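Local coordinates for mandelate racemase/muconate lactonizing enzyme family protein (Roseovarius sp. TM1035, PDB 3T9P) that probably acts as an isomerase or related enzyme of the enolase superfamily, in the mandelate racemase and muconate lactonizing enzyme family, at residues 63-67 / 68-72; 90-93 / 94-97. All blocks are in the same frame, centred on the assembly; numbering follows the deposited sequence.

Contact 1: residues 63-67 / 68-72; sequences TIFHR and QIAPH. With SO4 (sulfate ion), chain D.
Between Phe65 and Ala70 the helix widens into a pi-type turn: Phe65 O accepts from both Ile69 N, at a C=O...N angle of 134°, and Ala70 N, which lies 3.0 Å from Phe65 O and meets it almost head-on. One residue earlier Gln68 N keeps the regular bond to Ile64 O at 2.8 Å. Pro71 has no N-H to give and its CD rests 3.4 Å from His66 O; the helix is kinked here, His72 N also missing the bond to the turn before. With CG anti to the backbone N (chi1 177°), the Phe65 ring takes Ile69 CB over one face, CE1 lying 4.0 Å from Ile69 CG2; the two side chains cross at about a right angle. Phe65 CD2 in turn stands over the centre of the His66 ring, whose nitrogens bind Ser386 and Thr30. Arg67, bent at chi2 and chi3, swings outward, and its NH2 reaches O2 of the sulfate at 2.7 Å near the guanidinium plane; NH2 also forms a salt bridge to Asp59 of the second subunit. Ile64 and Ile69 face helix 98-119, Ile69 also touches helix 82-91, and His66 and Ala70 lie against strand 382-387.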
# COMPACT_ATOMS: atom_id res chain seq x y z
N THR A 63 -11.80 9.97 -4.74
CA THR A 63 -11.05 10.52 -5.84
C THR A 63 -10.27 9.39 -6.54
O THR A 63 -10.26 9.27 -7.72
CB THR A 63 -10.06 11.57 -5.36
OG1 THR A 63 -10.76 12.67 -4.78
CG2 THR A 63 -9.17 12.02 -6.49
N ILE A 64 -9.66 8.55 -5.73
CA ILE A 64 -8.94 7.38 -6.20
C ILE A 64 -9.87 6.38 -6.91
O ILE A 64 -9.49 5.82 -7.90
CB ILE A 64 -8.17 6.70 -5.06
CG1 ILE A 64 -7.05 7.60 -4.58
CG2 ILE A 64 -7.69 5.32 -5.49
CD1 ILE A 64 -6.32 7.15 -3.43
N PHE A 65 -11.07 6.21 -6.39
CA PHE A 65 -12.02 5.28 -6.96
C PHE A 65 -12.29 5.70 -8.39
O PHE A 65 -12.22 4.92 -9.28
CB PHE A 65 -13.33 5.33 -6.17
CG PHE A 65 -14.42 4.47 -6.71
CD1 PHE A 65 -14.60 3.21 -6.23
CD2 PHE A 65 -15.27 4.91 -7.70
CE1 PHE A 65 -15.57 2.42 -6.72
CE2 PHE A 65 -16.28 4.12 -8.19
CZ PHE A 65 -16.43 2.90 -7.71
N HIS A 66 -12.54 6.96 -8.57
CA HIS A 66 -12.88 7.43 -9.94
C HIS A 66 -11.62 7.47 -10.81
O HIS A 66 -11.70 7.27 -12.02
CB HIS A 66 -13.59 8.76 -9.97
CG HIS A 66 -14.98 8.67 -9.40
ND1 HIS A 66 -16.01 8.08 -10.09
CD2 HIS A 66 -15.46 8.95 -8.17
CE1 HIS A 66 -17.10 8.07 -9.33
NE2 HIS A 66 -16.81 8.63 -8.17
N ARG A 67 -10.47 7.75 -10.25
CA ARG A 67 -9.22 7.72 -11.03
C ARG A 67 -8.74 6.33 -11.49
O ARG A 67 -8.31 6.15 -12.56
CB ARG A 67 -8.13 8.46 -10.25
CG ARG A 67 -6.87 8.80 -11.00
CD ARG A 67 -6.87 10.10 -11.78
NE ARG A 67 -7.31 11.27 -11.08
CZ ARG A 67 -6.52 12.19 -10.54
NH1 ARG A 67 -5.21 12.10 -10.60
NH2 ARG A 67 -7.07 13.19 -9.91
N GLN A 68 -8.80 5.40 -10.56
CA GLN A 68 -8.16 4.12 -10.66
C GLN A 68 -8.97 2.81 -10.56
O GLN A 68 -8.47 1.79 -10.90
CB GLN A 68 -6.93 4.08 -9.73
CG GLN A 68 -5.92 5.16 -9.98
CD GLN A 68 -4.84 5.22 -8.93
OE1 GLN A 68 -3.80 4.63 -9.09
NE2 GLN A 68 -5.07 5.92 -7.91
N ILE A 69 -10.21 2.88 -10.11
CA ILE A 69 -11.08 1.73 -10.10
C ILE A 69 -12.11 1.78 -11.25
O ILE A 69 -12.13 0.92 -12.07
CB ILE A 69 -11.81 1.54 -8.73
CG1 ILE A 69 -10.82 1.52 -7.57
CG2 ILE A 69 -12.76 0.34 -8.74
CD1 ILE A 69 -10.03 0.41 -7.46
N ALA A 70 -12.88 2.83 -11.32
CA ALA A 70 -13.99 2.98 -12.29
C ALA A 70 -13.61 2.81 -13.74
O ALA A 70 -14.32 2.09 -14.42
CB ALA A 70 -14.69 4.31 -12.10
N PRO A 71 -12.43 3.35 -14.19
CA PRO A 71 -12.12 3.21 -15.62
C PRO A 71 -11.95 1.79 -16.06
O PRO A 71 -12.25 1.47 -17.23
CB PRO A 71 -10.80 3.99 -15.80
CG PRO A 71 -10.97 5.10 -14.77
CD PRO A 71 -11.47 4.28 -13.54
N HIS A 72 -11.51 0.91 -15.15
CA HIS A 72 -11.28 -0.44 -15.51
C HIS A 72 -12.54 -1.28 -15.33
O HIS A 72 -12.64 -2.36 -15.92
CB HIS A 72 -10.13 -1.04 -14.64
CG HIS A 72 -8.90 -0.21 -14.69
ND1 HIS A 72 -8.21 0.01 -15.86
CD2 HIS A 72 -8.25 0.49 -13.73
CE1 HIS A 72 -7.22 0.86 -15.63
NE2 HIS A 72 -7.20 1.14 -14.34
S SO4 D . -10.92 14.38 -9.69
O1 SO4 D . -11.63 14.94 -10.86
O2 SO4 D . -9.61 14.00 -10.22
O3 SO4 D . -10.83 15.39 -8.62
O4 SO4 D . -11.57 13.17 -9.12

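Contact 2: residues 90-93 / 94-97; sequences EREL and KYPG
A type I beta turn from Glu92 to Tyr95 ends helix 82-91 and starts the short link to helix 98-119, for which Gly97 is the N-cap residue. The turn is closed by Tyr95 N, which donates to Glu92 O at 2.9 Å with an N-H...O angle of 157°, from above the carbonyl plane. A water accepts from Lys94 N at 3.2 Å and gives a weak bond to Arg91 O, bridging the helix end to the turn; Lys94 NZ pairs with Glu257 of the second subunit. Tyr95 CG sits anti to its own carbonyl carbon (chi1 -56°), which brings the ring edge to Glu92: CD2 is 3.8 Å from Glu92 O, roughly in the ring plane. Bent at chi2, Glu92 sets OE1 3.8 Å from Tyr95 CE2, its carboxylate turned 50° from the ring, while OE2 is taken by His72. Exchanging Tyr95 for an alanine would probably open a gap beside Glu92 and cost Arg102 of the second subunit its cation-pi partner. Pro96 CD packs 3.6 Å from Leu93 O, and Tyr236 OH of the second subunit hydrogen-bonds to that oxygen. Between helices 82-91 and 98-119 in the chain, Glu92 and Tyr95 lean on Gln68 of helix 58-73.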
# COMPACT_ATOMS: atom_id res chain seq x y z
N GLU A 90 -3.65 -5.39 -11.64
CA GLU A 90 -2.67 -5.46 -12.75
C GLU A 90 -2.53 -4.23 -13.55
O GLU A 90 -1.38 -3.88 -13.84
CB GLU A 90 -2.96 -6.67 -13.71
CG GLU A 90 -2.96 -7.95 -12.92
CD GLU A 90 -3.62 -9.07 -13.72
OE1 GLU A 90 -4.55 -8.78 -14.54
OE2 GLU A 90 -3.21 -10.20 -13.52
N ARG A 91 -3.63 -3.52 -13.89
CA ARG A 91 -3.47 -2.22 -14.57
C ARG A 91 -2.91 -1.18 -13.63
O ARG A 91 -2.28 -0.21 -14.10
CB ARG A 91 -4.80 -1.71 -15.21
CG ARG A 91 -5.50 -2.83 -16.08
CD ARG A 91 -4.89 -2.93 -17.48
NE ARG A 91 -3.67 -3.73 -17.52
CZ ARG A 91 -3.58 -5.07 -17.53
NH1 ARG A 91 -4.67 -5.84 -17.49
NH2 ARG A 91 -2.37 -5.64 -17.53
N GLU A 92 -3.15 -1.27 -12.33
CA GLU A 92 -2.66 -0.23 -11.40
C GLU A 92 -1.51 -0.83 -10.48
O GLU A 92 -1.41 -0.55 -9.21
CB GLU A 92 -3.81 0.28 -10.48
CG GLU A 92 -5.07 0.87 -11.33
CD GLU A 92 -4.73 2.16 -11.97
OE1 GLU A 92 -3.77 2.82 -11.52
OE2 GLU A 92 -5.41 2.53 -12.97
N LEU A 93 -0.68 -1.66 -11.08
CA LEU A 93 0.26 -2.47 -10.36
C LEU A 93 1.34 -1.61 -9.64
O LEU A 93 1.99 -2.07 -8.78
CB LEU A 93 0.81 -3.58 -11.22
CG LEU A 93 2.04 -3.41 -12.07
CD1 LEU A 93 2.51 -4.72 -12.74
CD2 LEU A 93 1.77 -2.34 -13.00
N LYS A 94 1.47 -0.36 -10.05
CA LYS A 94 2.36 0.61 -9.39
C LYS A 94 1.84 1.11 -8.01
O LYS A 94 2.50 1.84 -7.36
CB LYS A 94 2.73 1.82 -10.25
CG LYS A 94 3.14 1.56 -11.67
CD LYS A 94 4.40 0.86 -11.81
CE LYS A 94 4.90 0.96 -13.24
NZ LYS A 94 6.08 0.22 -13.33
N TYR A 95 0.61 0.79 -7.69
CA TYR A 95 -0.05 1.27 -6.51
C TYR A 95 -0.45 0.19 -5.43
O TYR A 95 -1.54 0.16 -5.01
CB TYR A 95 -1.24 2.16 -6.89
CG TYR A 95 -0.92 3.34 -7.78
CD1 TYR A 95 -0.75 4.60 -7.26
CD2 TYR A 95 -0.84 3.20 -9.14
CE1 TYR A 95 -0.49 5.65 -8.03
CE2 TYR A 95 -0.57 4.26 -9.94
CZ TYR A 95 -0.38 5.49 -9.38
OH TYR A 95 -0.12 6.55 -10.13
N PRO A 96 0.44 -0.72 -5.07
CA PRO A 96 0.06 -1.71 -4.08
C PRO A 96 -0.26 -1.05 -2.68
O PRO A 96 0.29 -0.03 -2.39
CB PRO A 96 1.29 -2.65 -4.03
CG PRO A 96 2.42 -1.67 -4.25
CD PRO A 96 1.89 -0.82 -5.42
N GLY A 97 -1.09 -1.65 -1.85
CA GLY A 97 -1.21 -1.17 -0.43
C GLY A 97 -2.62 -0.56 -0.25
O GLY A 97 -3.52 -0.71 -1.14
O HOH W 1 0.15 1.31 -12.40

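How the contacts relate
From the N terminus, the chain passes first through contact 1, inside helix 58-73, and then, after helix 82-91 has begun, through contact 2 at that helix's end. The two lie in series, neither nested nor crossed: contact 1 closes only successive helical turns, whereas contact 2 closes the tight turn leading to helix 98-119. Their centres are 12 Å apart, yet they meet directly. His72 NE2 lies 2.6 Å from Glu92 OE2, a probable hydrogen bond, and His72 CE1 packs on Arg91 CB. Together they tie three consecutive helices of the N-terminal family region to one another, and both contacts also touch the second subunit.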